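Long-range contacts in PrgZ (Enterococcus faecalis, PDB 4FAJ), which is a membrane-anchored extracellular receptor that binds a peptide pheromone, probably for import into the cell: residues T63-T68 / G290-A295; K309-T314 / G534-E539. All coordinates share one frame; numbering follows the deposited sequence.

Interaction 1 (T63-T68 / G290-A295)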
ATOM      1  N   THR A  63      -8.279  22.453  -0.009  1.00 18.09           N
ATOM      2  CA  THR A  63      -8.390  21.581   1.148  1.00 18.25           C
ATOM      3  C   THR A  63      -8.932  20.242   0.661  1.00 17.36           C
ATOM      4  O   THR A  63     -10.043  20.169   0.136  1.00 17.36           O
ATOM      5  CB  THR A  63      -9.297  22.190   2.226  1.00 18.99           C
ATOM      6  OG1 THR A  63      -8.751  23.448   2.635  1.00 20.00           O
ATOM      7  CG2 THR A  63      -9.395  21.272   3.431  1.00 19.46           C
ATOM      8  N   LEU A  64      -8.124  19.201   0.825  1.00 16.36           N
ATOM      9  CA  LEU A  64      -8.436  17.857   0.348  1.00 16.24           C
ATOM     10  C   LEU A  64      -8.600  16.918   1.541  1.00 16.25           C
ATOM     11  O   LEU A  64      -8.487  17.340   2.687  1.00 16.28           O
ATOM     12  CB  LEU A  64      -7.326  17.353  -0.583  1.00 15.68           C
ATOM     13  CG  LEU A  64      -6.931  18.276  -1.755  1.00 17.22           C
ATOM     14  CD1 LEU A  64      -5.785  17.661  -2.559  1.00 15.03           C
ATOM     15  CD2 LEU A  64      -8.114  18.585  -2.665  1.00 17.27           C
ATOM     16  N   THR A  65      -8.870  15.643   1.273  1.00 16.47           N
ATOM     17  CA  THR A  65      -9.198  14.714   2.337  1.00 16.23           C
ATOM     18  C   THR A  65      -8.227  13.548   2.412  1.00 16.39           C
ATOM     19  O   THR A  65      -7.522  13.237   1.451  1.00 16.84           O
ATOM     20  CB  THR A  65     -10.638  14.170   2.191  1.00 16.45           C
ATOM     21  OG1 THR A  65     -10.747  13.395   0.995  1.00 16.16           O
ATOM     22  CG2 THR A  65     -11.634  15.314   2.141  1.00 16.09           C
ATOM     23  N   ALA A  66      -8.237  12.890   3.565  1.00 16.54           N
ATOM     24  CA  ALA A  66      -7.378  11.740   3.848  1.00 16.78           C
ATOM     25  C   ALA A  66      -8.201  10.768   4.683  1.00 17.18           C
ATOM     26  O   ALA A  66      -9.151  11.187   5.357  1.00 17.55           O
ATOM     27  CB  ALA A  66      -6.132  12.188   4.624  1.00 16.36           C
ATOM     28  N   GLY A  67      -7.831   9.490   4.657  1.00 17.27           N
ATOM     29  CA  GLY A  67      -8.587   8.452   5.375  1.00 18.01           C
ATOM     30  C   GLY A  67      -8.117   8.188   6.799  1.00 18.56           C
ATOM     31  O   GLY A  67      -8.890   7.697   7.624  1.00 19.16           O
ATOM     32  N   THR A  68      -6.846   8.497   7.089  1.00 18.83           N
ATOM     33  CA  THR A  68      -6.271   8.308   8.430  1.00 18.96           C
ATOM     34  C   THR A  68      -5.259   9.413   8.714  1.00 19.07           C
ATOM     35  O   THR A  68      -4.853  10.111   7.789  1.00 18.65           O
ATOM     36  CB  THR A  68      -5.505   6.961   8.564  1.00 19.14           C
ATOM     37  OG1 THR A  68      -4.245   7.054   7.878  1.00 18.70           O
ATOM     38  CG2 THR A  68      -6.315   5.757   8.027  1.00 18.57           C
ATOM     39  N   GLY A 290     -18.543  24.400   0.697  1.00 22.68           N
ATOM     40  CA  GLY A 290     -17.273  24.961   0.204  1.00 22.82           C
ATOM     41  C   GLY A 290     -16.130  24.900   1.216  1.00 22.87           C
ATOM     42  O   GLY A 290     -15.135  25.636   1.093  1.00 22.95           O
ATOM     43  N   GLN A 291     -16.267  24.036   2.218  1.00 22.31           N
ATOM     44  CA  GLN A 291     -15.236  23.872   3.253  1.00 22.19           C
ATOM     45  C   GLN A 291     -14.272  22.723   2.948  1.00 21.81           C
ATOM     46  O   GLN A 291     -13.256  22.578   3.618  1.00 22.43           O
ATOM     47  CB  GLN A 291     -15.886  23.648   4.620  1.00 22.52           C
ATOM     48  CG  GLN A 291     -16.693  24.827   5.114  1.00 24.06           C
ATOM     49  CD  GLN A 291     -15.870  26.095   5.140  1.00 25.25           C
ATOM     50  OE1 GLN A 291     -16.137  27.034   4.399  1.00 27.33           O
ATOM     51  NE2 GLN A 291     -14.840  26.110   5.970  1.00 24.88           N
ATOM     52  N   LEU A 292     -14.606  21.900   1.963  1.00 20.83           N
ATOM     53  CA  LEU A 292     -13.703  20.889   1.441  1.00 20.22           C
ATOM     54  C   LEU A 292     -13.806  20.915  -0.077  1.00 20.25           C
ATOM     55  O   LEU A 292     -14.883  21.179  -0.618  1.00 19.62           O
ATOM     56  CB  LEU A 292     -14.092  19.492   1.953  1.00 19.86           C
ATOM     57  CG  LEU A 292     -13.702  19.064   3.372  1.00 20.23           C
ATOM     58  CD1 LEU A 292     -14.293  17.659   3.723  1.00 18.39           C
ATOM     59  CD2 LEU A 292     -12.195  19.053   3.566  1.00 19.02           C
ATOM     60  N   ASP A 293     -12.702  20.618  -0.757  1.00 19.50           N
ATOM     61  CA  ASP A 293     -12.683  20.594  -2.220  1.00 19.69           C
ATOM     62  C   ASP A 293     -12.802  19.165  -2.787  1.00 19.36           C
ATOM     63  O   ASP A 293     -12.847  18.966  -3.996  1.00 19.90           O
ATOM     64  CB  ASP A 293     -11.425  21.307  -2.731  1.00 19.76           C
ATOM     65  CG  ASP A 293     -11.389  22.776  -2.324  1.00 20.83           C
ATOM     66  OD1 ASP A 293     -12.403  23.458  -2.542  1.00 21.11           O
ATOM     67  OD2 ASP A 293     -10.362  23.256  -1.785  1.00 20.64           O
ATOM     68  N   GLU A 294     -12.866  18.173  -1.908  1.00 19.18           N
ATOM     69  CA  GLU A 294     -13.225  16.813  -2.300  1.00 18.88           C
ATOM     70  C   GLU A 294     -13.923  16.133  -1.127  1.00 18.22           C
ATOM     71  O   GLU A 294     -13.808  16.587   0.011  1.00 18.70           O
ATOM     72  CB  GLU A 294     -11.989  16.009  -2.736  1.00 18.94           C
ATOM     73  CG  GLU A 294     -11.050  15.682  -1.625  1.00 21.29           C
ATOM     74  CD  GLU A 294      -9.858  14.842  -2.052  1.00 23.40           C
ATOM     75  OE1 GLU A 294      -9.080  14.449  -1.159  1.00 25.60           O
ATOM     76  OE2 GLU A 294      -9.686  14.575  -3.260  1.00 27.31           O
ATOM     77  N   ALA A 295     -14.675  15.081  -1.427  1.00 17.46           N
ATOM     78  CA  ALA A 295     -15.392  14.308  -0.427  1.00 16.76           C
ATOM     79  C   ALA A 295     -15.464  12.850  -0.853  1.00 16.04           C
ATOM     80  O   ALA A 295     -15.927  12.555  -1.957  1.00 16.36           O
ATOM     81  CB  ALA A 295     -16.803  14.868  -0.223  1.00 16.84           C
TER

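Interaction 2 (K309-T314 / G534-E539)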
ATOM      1  N   LYS A 309     -22.372  15.886 -11.557  1.00 27.10           N
ATOM      2  CA  LYS A 309     -21.344  16.254 -12.528  1.00 26.88           C
ATOM      3  C   LYS A 309     -19.936  16.178 -11.940  1.00 24.80           C
ATOM      4  O   LYS A 309     -18.978  16.028 -12.676  1.00 24.39           O
ATOM      5  CB  LYS A 309     -21.602  17.653 -13.104  1.00 28.17           C
ATOM      6  CG  LYS A 309     -21.483  18.775 -12.094  1.00 31.06           C
ATOM      7  CD  LYS A 309     -21.832  20.135 -12.693  1.00 34.63           C
ATOM      8  CE  LYS A 309     -21.614  21.237 -11.660  1.00 36.24           C
ATOM      9  NZ  LYS A 309     -22.365  20.991 -10.405  1.00 38.64           N
ATOM     10  N   GLU A 310     -19.821  16.283 -10.614  1.00 23.09           N
ATOM     11  CA  GLU A 310     -18.520  16.267  -9.944  1.00 21.57           C
ATOM     12  C   GLU A 310     -18.151  14.899  -9.332  1.00 20.20           C
ATOM     13  O   GLU A 310     -17.133  14.783  -8.664  1.00 19.28           O
ATOM     14  CB  GLU A 310     -18.470  17.390  -8.901  1.00 21.35           C
ATOM     15  CG  GLU A 310     -18.350  18.758  -9.561  1.00 22.00           C
ATOM     16  CD  GLU A 310     -18.404  19.929  -8.595  1.00 22.80           C
ATOM     17  OE1 GLU A 310     -18.971  19.796  -7.485  1.00 22.10           O
ATOM     18  OE2 GLU A 310     -17.875  20.999  -8.964  1.00 24.06           O
ATOM     19  N   TYR A 311     -18.971  13.885  -9.599  1.00 19.30           N
ATOM     20  CA  TYR A 311     -18.733  12.502  -9.155  1.00 18.84           C
ATOM     21  C   TYR A 311     -17.734  11.787 -10.069  1.00 18.36           C
ATOM     22  O   TYR A 311     -17.783  11.938 -11.292  1.00 17.96           O
ATOM     23  CB  TYR A 311     -20.060  11.719  -9.169  1.00 18.78           C
ATOM     24  CG  TYR A 311     -19.960  10.260  -8.723  1.00 18.55           C
ATOM     25  CD1 TYR A 311     -19.752   9.230  -9.647  1.00 19.57           C
ATOM     26  CD2 TYR A 311     -20.087   9.913  -7.376  1.00 18.11           C
ATOM     27  CE1 TYR A 311     -19.673   7.882  -9.234  1.00 19.01           C
ATOM     28  CE2 TYR A 311     -20.008   8.584  -6.957  1.00 18.80           C
ATOM     29  CZ  TYR A 311     -19.799   7.572  -7.886  1.00 19.87           C
ATOM     30  OH  TYR A 311     -19.726   6.255  -7.444  1.00 21.25           O
ATOM     31  N   SER A 312     -16.843  10.990  -9.481  1.00 17.66           N
ATOM     32  CA  SER A 312     -16.050  10.036 -10.268  1.00 18.13           C
ATOM     33  C   SER A 312     -15.796   8.777  -9.446  1.00 17.74           C
ATOM     34  O   SER A 312     -15.781   8.840  -8.229  1.00 17.29           O
ATOM     35  CB  SER A 312     -14.722  10.660 -10.698  1.00 17.54           C
ATOM     36  OG  SER A 312     -13.882  10.902  -9.580  1.00 18.61           O
ATOM     37  N   THR A 313     -15.636   7.638 -10.114  1.00 18.13           N
ATOM     38  CA  THR A 313     -15.111   6.444  -9.459  1.00 18.00           C
ATOM     39  C   THR A 313     -13.978   5.878 -10.300  1.00 18.32           C
ATOM     40  O   THR A 313     -14.066   5.846 -11.526  1.00 18.17           O
ATOM     41  CB  THR A 313     -16.184   5.367  -9.215  1.00 18.09           C
ATOM     42  OG1 THR A 313     -15.592   4.252  -8.521  1.00 18.80           O
ATOM     43  CG2 THR A 313     -16.779   4.884 -10.513  1.00 19.20           C
ATOM     44  N   THR A 314     -12.930   5.423  -9.621  1.00 18.01           N
ATOM     45  CA  THR A 314     -11.702   4.978 -10.267  1.00 18.42           C
ATOM     46  C   THR A 314     -11.267   3.679  -9.602  1.00 17.52           C
ATOM     47  O   THR A 314     -11.108   3.640  -8.381  1.00 17.12           O
ATOM     48  CB  THR A 314     -10.580   6.025 -10.123  1.00 18.41           C
ATOM     49  OG1 THR A 314     -11.070   7.321 -10.488  1.00 19.96           O
ATOM     50  CG2 THR A 314      -9.359   5.657 -11.023  1.00 19.02           C
ATOM     51  N   GLY A 534     -12.757   0.346  -5.346  1.00 14.50           N
ATOM     52  CA  GLY A 534     -13.006   1.516  -6.182  1.00 15.38           C
ATOM     53  C   GLY A 534     -13.072   2.761  -5.304  1.00 16.43           C
ATOM     54  O   GLY A 534     -13.711   2.736  -4.253  1.00 16.58           O
ATOM     55  N   THR A 535     -12.421   3.837  -5.751  1.00 16.32           N
ATOM     56  CA  THR A 535     -12.367   5.105  -5.036  1.00 17.18           C
ATOM     57  C   THR A 535     -13.366   6.069  -5.669  1.00 17.26           C
ATOM     58  O   THR A 535     -13.170   6.496  -6.819  1.00 18.57           O
ATOM     59  CB  THR A 535     -10.944   5.719  -5.103  1.00 16.84           C
ATOM     60  OG1 THR A 535     -10.005   4.816  -4.495  1.00 17.37           O
ATOM     61  CG2 THR A 535     -10.881   7.080  -4.390  1.00 17.89           C
ATOM     62  N   ALA A 536     -14.438   6.375  -4.938  1.00 17.24           N
ATOM     63  CA  ALA A 536     -15.490   7.276  -5.416  1.00 17.51           C
ATOM     64  C   ALA A 536     -15.490   8.528  -4.587  1.00 17.09           C
ATOM     65  O   ALA A 536     -15.282   8.490  -3.370  1.00 16.42           O
ATOM     66  CB  ALA A 536     -16.858   6.626  -5.360  1.00 16.95           C
ATOM     67  N   LYS A 537     -15.755   9.644  -5.248  1.00 17.38           N
ATOM     68  CA  LYS A 537     -15.663  10.937  -4.591  1.00 17.87           C
ATOM     69  C   LYS A 537     -16.304  12.033  -5.403  1.00 17.73           C
ATOM     70  O   LYS A 537     -16.503  11.881  -6.602  1.00 17.85           O
ATOM     71  CB  LYS A 537     -14.187  11.296  -4.358  1.00 17.98           C
ATOM     72  CG  LYS A 537     -13.381  11.532  -5.624  1.00 19.84           C
ATOM     73  CD  LYS A 537     -11.912  11.670  -5.282  1.00 23.32           C
ATOM     74  CE  LYS A 537     -11.070  12.071  -6.462  1.00 25.30           C
ATOM     75  NZ  LYS A 537      -9.682  12.435  -5.985  1.00 26.69           N
ATOM     76  N   LEU A 538     -16.618  13.135  -4.730  1.00 17.90           N
ATOM     77  CA  LEU A 538     -16.918  14.388  -5.382  1.00 18.19           C
ATOM     78  C   LEU A 538     -15.628  15.180  -5.432  1.00 18.02           C
ATOM     79  O   LEU A 538     -14.840  15.127  -4.498  1.00 17.42           O
ATOM     80  CB  LEU A 538     -17.958  15.171  -4.587  1.00 18.91           C
ATOM     81  CG  LEU A 538     -19.303  14.479  -4.388  1.00 19.28           C
ATOM     82  CD1 LEU A 538     -20.192  15.279  -3.425  1.00 20.78           C
ATOM     83  CD2 LEU A 538     -19.986  14.265  -5.743  1.00 20.48           C
ATOM     84  N   GLU A 539     -15.401  15.919  -6.515  1.00 18.63           N
ATOM     85  CA  GLU A 539     -14.249  16.814  -6.578  1.00 18.84           C
ATOM     86  C   GLU A 539     -14.632  18.097  -7.293  1.00 18.95           C
ATOM     87  O   GLU A 539     -15.275  18.060  -8.334  1.00 19.21           O
ATOM     88  CB  GLU A 539     -13.062  16.124  -7.263  1.00 19.28           C
ATOM     89  CG  GLU A 539     -11.807  16.980  -7.315  1.00 21.82           C
ATOM     90  CD  GLU A 539     -10.556  16.167  -7.577  1.00 27.11           C
ATOM     91  OE1 GLU A 539     -10.146  15.408  -6.677  1.00 30.94           O
ATOM     92  OE2 GLU A 539      -9.988  16.289  -8.685  1.00 32.22           O
TER
HETATM   93  O   HOH W   1     -12.273   8.681  -8.484  1.00 18.50           O

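Interaction 1 (T63-T68 / G290-A295)
Glu294 OE1 is gripped twice by one residue of the opposing strand, Thr65. The backbone N of Thr65 reaches OE1 at 2.7 Å, on the anti side of the carboxylate and close to its plane, while Thr65 OG1 donates to the same oxygen at 2.9 Å from above that plane. The two bonds fix the rotation of the carboxylate. Glu294 CG sits between its own backbone N and carbonyl carbon (chi1 69°), and the rest of the chain runs out straight, which carries the carboxylate across to the strand. Asp293 holds Thr63 by a different pair of bonds: its backbone N donates to Thr63 O at 2.8 Å, and its OD2 accepts from Thr63 N at 2.9 Å. The other carboxylate oxygen, Asp293 OD1, pairs with Lys542. Beside these polar grips a small apolar patch forms, where Leu292 CD2 meets Thr63 CG2 at 3.6 Å, the two side chains crossing at about a right angle, and Leu292 CD1 approaches Thr65 CG2. Leu64 turns its backbone the other way, bonding to Asn273 and Gln275 of strand 271-276. One backbone bond and two carboxylates thus engage the outer edge of strand 61-66, an outermost strand of a four-stranded mixed sheet in this family 5 solute-binding fold.

Interaction 2 (K309-T314 / G534-E539)
Strands 311-314 and 534-539 run antiparallel, their axes 4.5 Å apart and 168° between directions, as adjacent strands of a mixed beta-sheet in the solute-binding fold. Ser312 with Lys537 and Thr314 with Thr535 are hydrogen-bonded pairs; Tyr311 with Leu538 and Thr313 with Ala536 are the non-hydrogen-bonded pairs between and beside them. A fifth backbone bond, Glu539 N to Glu310 O, continues the pairing to the residue before strand 311-314 begins. At the non-hydrogen-bonded positions, CA-H...O contacts fill in, such as Ala536 CA to Ser312 O at 3.2 Å.

On the face bearing Tyr311 and Leu538, the tyrosine CG lies anti to the backbone N (chi1 -180°), and the ring extends along the sheet until its OH comes 3.6 Å from Ala536 CB. Leu538 CD2 packs near the other end of the residue, 4.3 Å from Tyr311 CB. Glu310 lays its CB and CG against Glu539 O, with CB 3.3 Å away, and sends its carboxylate beyond the pair to Tyr287 OH and Ser541 OG.

The face of Ser312 and Lys537 is more polar. Lys537 stretches out fully, and its NZ makes a salt bridge with Glu539 OE1 while also bonding to Tyr555 OH. Farther along, one water joins three groups across the strands: it lies 3.0 Å from Ser312 OG and 2.7 Å from Thr314 OG1, and it donates a hydrogen bond to Thr535 O.

In the fold
Interactions 1 and 2 meet through neighbouring strands of one sheet, their centres 13 Å apart. Strand 294-297 leaves interaction 1 and pairs with strand 528-539 of interaction 2, where Ala295 O and Leu538 N, 2.9 Å apart, probably share a hydrogen bond. The side chains meet as well: Glu294 OE2 and Lys537 NZ form a long, weak ion pair at 3.5 Å, which may help offset the nearby like charge of Glu539. Through interaction 1, edge strand 61-66 of the four-stranded sheet is thus tied to the sheet that holds strands 294-297, 311-324 and 528-539. Past its end Thr68 packs on an apolar side chain of the bound peptide, whereas the side chain of Tyr311 lies about 8 Å from a bound zinc ion.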